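Local coordinates for glutathione transferase gst1-6 (Anopheles dirus, PDB 1V2A), which probably catalyses the conjugation of glutathione to halogenated and other electrophilic compounds, as a homodimeric Delta-class enzyme of detoxification, at residues B[54-59]-B[73-78]; B[141-146]-B[181-186]. One frame throughout, in Å; residues are numbered along the deposited sequence.

How the interactions relate
Interaction 1 (54-59 with 73-78) belongs to the thioredoxin-like N-terminal domain and interaction 2 (141-146 with 181-186) to the all-helical C-terminal domain. No structural element is shared between them; their centres lie about 25 Å apart. The first is partly buried, with a buried aspartate taking a hydrogen bond from a tyrosine hydroxyl, side chain to side chain, between a β-hairpin and the end of a helix. The second is a surface contact, where an arginine on helix 175-185 donates to a backbone carbonyl in the loop after helix 122-141. Interaction 1 also borders the second subunit, whereas interaction 2 touches no other chain of the dimer.

Interaction 1 of 2, residues B[54-59]-B[73-78]; sequences LVDNGH and ETYAKD
The ring of Tyr-75 meets the carboxylate of Asp-56 at its edge, while one of its faces is taken by the neighbour in sequence: Thr-74 CG2 sits 3.4 Å above the ring plane, over the centre. The pair belongs to the thioredoxin-like domain of the glutathione transferase fold, where it ties the hairpin of strands 53-56 and 59-62 to the last turn of helix 64-75. Ring and carboxylate planes are 29° apart, so the two flat groups are nearly coplanar as they arrive from opposite directions.

The bond between them is short: Tyr-75 OH donates to Asp-56 OD2 at 2.5 Å and meets the syn lone pair of that oxygen, on the side of OD1. Asp-56 OD1 is consequently also near, 3.3 Å from Tyr-75 OH. Along the ring edge, Tyr-75 CE2 lies 3.4 Å from Asp-56 OD2. With CG anti to the backbone N (chi1 -159°), the aspartate reaches from the strand end toward the helix.

Asp-56 is buried, and OD2 accepts a second, weak hydrogen bond from Tyr-70 OH, one helical turn or so before Tyr-75. Two phenols thus converge on one carboxylate oxygen, which would be expected to favour its ionised form. Met-1 packs against both Asp-56 and Tyr-75, and across the dimer interface His-59 NE2 bonds to Ser-90 OG of the second subunit.

Asp-56 also opens the type I' turn that ends at His-59, and its backbone N and O both bond to His-59. Gly-58 suits that turn, since at its backbone angles a CB would press on the preceding carbonyl oxygen. The paired bonds that close the turn run from Asp-56 N to His-59 O at 3.0 Å and from His-59 N to Asp-56 O at 2.7 Å.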
loop_
_atom_site.group_PDB
_atom_site.type_symbol
_atom_site.label_atom_id
_atom_site.label_comp_id
_atom_site.label_asym_id
_atom_site.label_seq_id
_atom_site.Cartn_x
_atom_site.Cartn_y
_atom_site.Cartn_z
ATOM N N LEU B 54 13.604 3.186 9.161
ATOM C CA LEU B 54 14.007 4.371 9.910
ATOM C C LEU B 54 14.012 4.069 11.411
ATOM O O LEU B 54 13.324 3.156 11.856
ATOM C CB LEU B 54 13.030 5.515 9.619
ATOM C CG LEU B 54 13.229 6.868 10.316
ATOM C CD1 LEU B 54 14.506 7.514 9.810
ATOM C CD2 LEU B 54 12.035 7.783 10.041
ATOM N N VAL B 55 14.801 4.819 12.180
ATOM C CA VAL B 55 14.864 4.643 13.631
ATOM C C VAL B 55 15.068 6.008 14.299
ATOM O O VAL B 55 16.192 6.440 14.520
ATOM C CB VAL B 55 16.020 3.683 14.047
ATOM C CG1 VAL B 55 15.953 3.408 15.548
ATOM C CG2 VAL B 55 15.913 2.364 13.280
ATOM N N ASP B 56 13.965 6.686 14.602
ATOM C CA ASP B 56 13.994 8.007 15.228
ATOM C C ASP B 56 13.891 7.884 16.749
ATOM O O ASP B 56 12.849 7.494 17.276
ATOM C CB ASP B 56 12.825 8.851 14.709
ATOM C CG ASP B 56 13.053 10.344 14.887
ATOM O OD1 ASP B 56 13.952 10.728 15.675
ATOM O OD2 ASP B 56 12.325 11.130 14.236
ATOM N N ASN B 57 14.970 8.225 17.447
ATOM C CA ASN B 57 15.010 8.147 18.904
ATOM C C ASN B 57 14.405 6.845 19.404
ATOM O O ASN B 57 13.505 6.854 20.248
ATOM C CB ASN B 57 14.261 9.330 19.535
ATOM C CG ASN B 57 14.929 10.664 19.253
ATOM O OD1 ASN B 57 16.123 10.836 19.496
ATOM N ND2 ASN B 57 14.159 11.620 18.747
ATOM N N GLY B 58 14.895 5.729 18.877
ATOM C CA GLY B 58 14.396 4.430 19.299
ATOM C C GLY B 58 13.098 3.997 18.642
ATOM O O GLY B 58 12.784 2.807 18.611
ATOM N N HIS B 59 12.334 4.954 18.124
ATOM C CA HIS B 59 11.067 4.640 17.468
ATOM C C HIS B 59 11.334 4.124 16.064
ATOM O O HIS B 59 11.689 4.893 15.176
ATOM C CB HIS B 59 10.178 5.883 17.391
ATOM C CG HIS B 59 8.876 5.646 16.691
ATOM N ND1 HIS B 59 7.990 4.667 17.083
ATOM C CD2 HIS B 59 8.323 6.242 15.609
ATOM C CE1 HIS B 59 6.949 4.668 16.269
ATOM N NE2 HIS B 59 7.126 5.616 15.367
ATOM N N GLU B 73 4.847 14.542 9.065
ATOM C CA GLU B 73 4.040 14.877 10.238
ATOM C C GLU B 73 4.919 15.346 11.383
ATOM O O GLU B 73 4.596 16.310 12.069
ATOM C CB GLU B 73 3.206 13.662 10.689
ATOM C CG GLU B 73 2.366 13.038 9.562
ATOM C CD GLU B 73 1.341 12.018 10.044
ATOM O OE1 GLU B 73 1.714 11.037 10.728
ATOM O OE2 GLU B 73 0.152 12.203 9.724
ATOM N N THR B 74 6.044 14.668 11.574
ATOM C CA THR B 74 6.975 15.007 12.642
ATOM C C THR B 74 7.853 16.238 12.390
ATOM O O THR B 74 8.053 17.053 13.296
ATOM C CB THR B 74 7.916 13.825 12.941
ATOM O OG1 THR B 74 7.144 12.655 13.234
ATOM C CG2 THR B 74 8.798 14.139 14.129
ATOM N N TYR B 75 8.368 16.386 11.171
ATOM C CA TYR B 75 9.269 17.499 10.885
ATOM C C TYR B 75 8.845 18.582 9.899
ATOM O O TYR B 75 9.478 19.637 9.840
ATOM C CB TYR B 75 10.627 16.932 10.466
ATOM C CG TYR B 75 11.234 16.054 11.528
ATOM C CD1 TYR B 75 11.615 16.585 12.756
ATOM C CD2 TYR B 75 11.376 14.684 11.331
ATOM C CE1 TYR B 75 12.118 15.778 13.765
ATOM C CE2 TYR B 75 11.881 13.865 12.334
ATOM C CZ TYR B 75 12.247 14.421 13.552
ATOM O OH TYR B 75 12.732 13.623 14.561
ATOM N N ALA B 76 7.790 18.345 9.129
ATOM C CA ALA B 76 7.346 19.346 8.163
ATOM C C ALA B 76 6.830 20.609 8.832
ATOM O O ALA B 76 5.917 20.562 9.655
ATOM C CB ALA B 76 6.267 18.770 7.264
ATOM N N LYS B 77 7.426 21.739 8.470
ATOM C CA LYS B 77 7.036 23.038 9.002
ATOM C C LYS B 77 5.712 23.440 8.355
ATOM O O LYS B 77 5.047 24.380 8.793
ATOM C CB LYS B 77 8.125 24.072 8.681
ATOM C CG LYS B 77 7.710 25.529 8.845
ATOM C CD LYS B 77 7.287 25.847 10.275
ATOM C CE LYS B 77 6.810 27.287 10.407
ATOM N NZ LYS B 77 5.672 27.582 9.493
ATOM N N ASP B 78 5.344 22.712 7.307
ATOM C CA ASP B 78 4.106 22.955 6.571
ATOM C C ASP B 78 3.387 21.627 6.381
ATOM O O ASP B 78 3.946 20.563 6.653
ATOM C CB ASP B 78 4.398 23.541 5.182
ATOM C CG ASP B 78 5.304 24.750 5.229
ATOM O OD1 ASP B 78 6.446 24.635 5.729
ATOM O OD2 ASP B 78 4.880 25.823 4.753
#

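Interaction 2 of 2, residues B[141-146]-B[181-186]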
loop_
_atom_site.group_PDB
_atom_site.type_symbol
_atom_site.label_atom_id
_atom_site.label_comp_id
_atom_site.label_asym_id
_atom_site.label_seq_id
_atom_site.Cartn_x
_atom_site.Cartn_y
_atom_site.Cartn_z
ATOM N N GLU B 141 -4.946 15.737 -15.335
ATOM C CA GLU B 141 -6.034 16.396 -14.633
ATOM C C GLU B 141 -5.443 17.486 -13.735
ATOM O O GLU B 141 -6.107 18.471 -13.410
ATOM C CB GLU B 141 -6.835 15.375 -13.825
ATOM C CG GLU B 141 -6.016 14.525 -12.876
ATOM C CD GLU B 141 -6.819 13.375 -12.283
ATOM O OE1 GLU B 141 -7.908 13.624 -11.726
ATOM O OE2 GLU B 141 -6.358 12.218 -12.369
ATOM N N ARG B 142 -4.183 17.301 -13.344
ATOM C CA ARG B 142 -3.472 18.283 -12.531
ATOM C C ARG B 142 -1.998 18.226 -12.916
ATOM O O ARG B 142 -1.547 17.254 -13.525
ATOM C CB ARG B 142 -3.607 18.001 -11.027
ATOM C CG ARG B 142 -5.016 17.771 -10.525
ATOM C CD ARG B 142 -5.096 18.015 -9.022
ATOM N NE ARG B 142 -6.333 17.500 -8.444
ATOM C CZ ARG B 142 -6.604 16.205 -8.281
ATOM N NH1 ARG B 142 -5.725 15.274 -8.650
ATOM N NH2 ARG B 142 -7.760 15.835 -7.740
ATOM N N ALA B 143 -1.256 19.269 -12.560
ATOM C CA ALA B 143 0.169 19.339 -12.864
ATOM C C ALA B 143 0.961 18.369 -12.000
ATOM O O ALA B 143 2.065 17.967 -12.368
ATOM C CB ALA B 143 0.677 20.759 -12.652
ATOM N N TYR B 144 0.397 18.000 -10.850
ATOM C CA TYR B 144 1.059 17.068 -9.930
ATOM C C TYR B 144 0.268 15.779 -9.670
ATOM O O TYR B 144 -0.930 15.695 -9.960
ATOM C CB TYR B 144 1.374 17.762 -8.604
ATOM C CG TYR B 144 2.264 18.975 -8.755
ATOM C CD1 TYR B 144 1.725 20.226 -9.053
ATOM C CD2 TYR B 144 3.648 18.867 -8.617
ATOM C CE1 TYR B 144 2.545 21.352 -9.206
ATOM C CE2 TYR B 144 4.476 19.971 -8.771
ATOM C CZ TYR B 144 3.917 21.217 -9.063
ATOM O OH TYR B 144 4.729 22.328 -9.203
ATOM N N ALA B 145 0.954 14.785 -9.105
ATOM C CA ALA B 145 0.371 13.474 -8.833
ATOM C C ALA B 145 -0.991 13.437 -8.149
ATOM O O ALA B 145 -1.888 12.718 -8.603
ATOM C CB ALA B 145 1.362 12.620 -8.045
ATOM N N ALA B 146 -1.151 14.194 -7.064
ATOM C CA ALA B 146 -2.409 14.198 -6.326
ATOM C C ALA B 146 -2.990 15.574 -5.992
ATOM O O ALA B 146 -3.958 15.672 -5.241
ATOM C CB ALA B 146 -2.244 13.391 -5.043
ATOM N N LEU B 181 7.655 14.601 -14.840
ATOM C CA LEU B 181 8.966 14.228 -14.306
ATOM C C LEU B 181 9.864 15.451 -14.112
ATOM O O LEU B 181 10.443 15.654 -13.043
ATOM C CB LEU B 181 9.686 13.247 -15.237
ATOM C CG LEU B 181 9.504 11.724 -15.141
ATOM C CD1 LEU B 181 8.950 11.344 -13.782
ATOM C CD2 LEU B 181 8.605 11.232 -16.252
ATOM N N GLU B 182 9.981 16.260 -15.160
ATOM C CA GLU B 182 10.816 17.455 -15.113
ATOM C C GLU B 182 10.354 18.396 -13.998
ATOM O O GLU B 182 11.172 18.943 -13.254
ATOM C CB GLU B 182 10.763 18.175 -16.463
ATOM C CG GLU B 182 10.672 17.238 -17.667
ATOM C CD GLU B 182 11.944 16.442 -17.926
ATOM O OE1 GLU B 182 12.524 15.881 -16.964
ATOM O OE2 GLU B 182 12.358 16.368 -19.107
ATOM N N ARG B 183 9.036 18.574 -13.888
ATOM C CA ARG B 183 8.449 19.442 -12.872
ATOM C C ARG B 183 8.877 19.048 -11.464
ATOM O O ARG B 183 9.363 19.877 -10.693
ATOM C CB ARG B 183 6.913 19.397 -12.946
ATOM C CG ARG B 183 6.267 20.554 -13.691
ATOM C CD ARG B 183 4.785 20.701 -13.345
ATOM N NE ARG B 183 3.985 19.593 -13.852
ATOM C CZ ARG B 183 3.725 19.392 -15.138
ATOM N NH1 ARG B 183 4.197 20.227 -16.049
ATOM N NH2 ARG B 183 3.003 18.347 -15.514
ATOM N N VAL B 184 8.690 17.776 -11.130
ATOM C CA VAL B 184 9.028 17.280 -9.802
ATOM C C VAL B 184 10.507 17.353 -9.474
ATOM O O VAL B 184 10.891 17.842 -8.412
ATOM C CB VAL B 184 8.546 15.830 -9.623
ATOM C CG1 VAL B 184 9.011 15.281 -8.284
ATOM C CG2 VAL B 184 7.037 15.788 -9.719
ATOM N N ARG B 185 11.339 16.871 -10.384
ATOM C CA ARG B 185 12.779 16.882 -10.151
ATOM C C ARG B 185 13.310 18.314 -10.050
ATOM O O ARG B 185 14.239 18.590 -9.287
ATOM C CB ARG B 185 13.466 16.099 -11.264
ATOM C CG ARG B 185 12.751 14.783 -11.511
ATOM C CD ARG B 185 13.613 13.735 -12.164
ATOM N NE ARG B 185 13.279 13.519 -13.559
ATOM C CZ ARG B 185 13.408 12.352 -14.172
ATOM N NH1 ARG B 185 13.858 11.306 -13.500
ATOM N NH2 ARG B 185 13.078 12.234 -15.450
ATOM N N ALA B 186 12.704 19.227 -10.805
ATOM C CA ALA B 186 13.114 20.623 -10.771
ATOM C C ALA B 186 12.780 21.188 -9.399
ATOM O O ALA B 186 13.248 22.260 -9.033
ATOM C CB ALA B 186 12.396 21.420 -11.851
#
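Arg-183 leaves helix 175-185 with its CB directed at the loop that follows helix 122-141, and its long chain fastens the two within the all-helical C-terminal domain of the glutathione transferase fold. From CB the chain runs out through CG to CD, which comes 4.4 Å from CZ of the Tyr-144 ring, approaching it obliquely; the same Arg-183 CD is 4.0 Å from Ala-143 O. A bend at this level (chi3 -68°) then turns the guanidinium onto Ala-143.

At NE the main bond forms: Arg-183 NE donates to Ala-143 O at 2.9 Å, with an N-H...O angle of 151°. The donor stands 29° out of the carbonyl plane, and the oxygen in turn lies somewhat off the guanidinium plane. Ala-143 CB covers one face of that group, 3.7 Å from Arg-183 NE. Arg-183 CZ follows, 3.5 Å from Ala-143 O, which accepts two unequal hydrogen bonds from this one guanidinium.

The hydroxyl of Tyr-144 is hydrogen-bonded to OE1 of Glu-187, the residue after 181-186, giving the loop a second hold there. Next along the loop, Ala-145 N bonds to Asp-154 OD1 on helix 152-162, while Val-184 packs on Leu-150 and Leu-158. At the arginine tip, the weaker bond, Arg-183 NH2 to Ala-143 O, measures 3.3 Å.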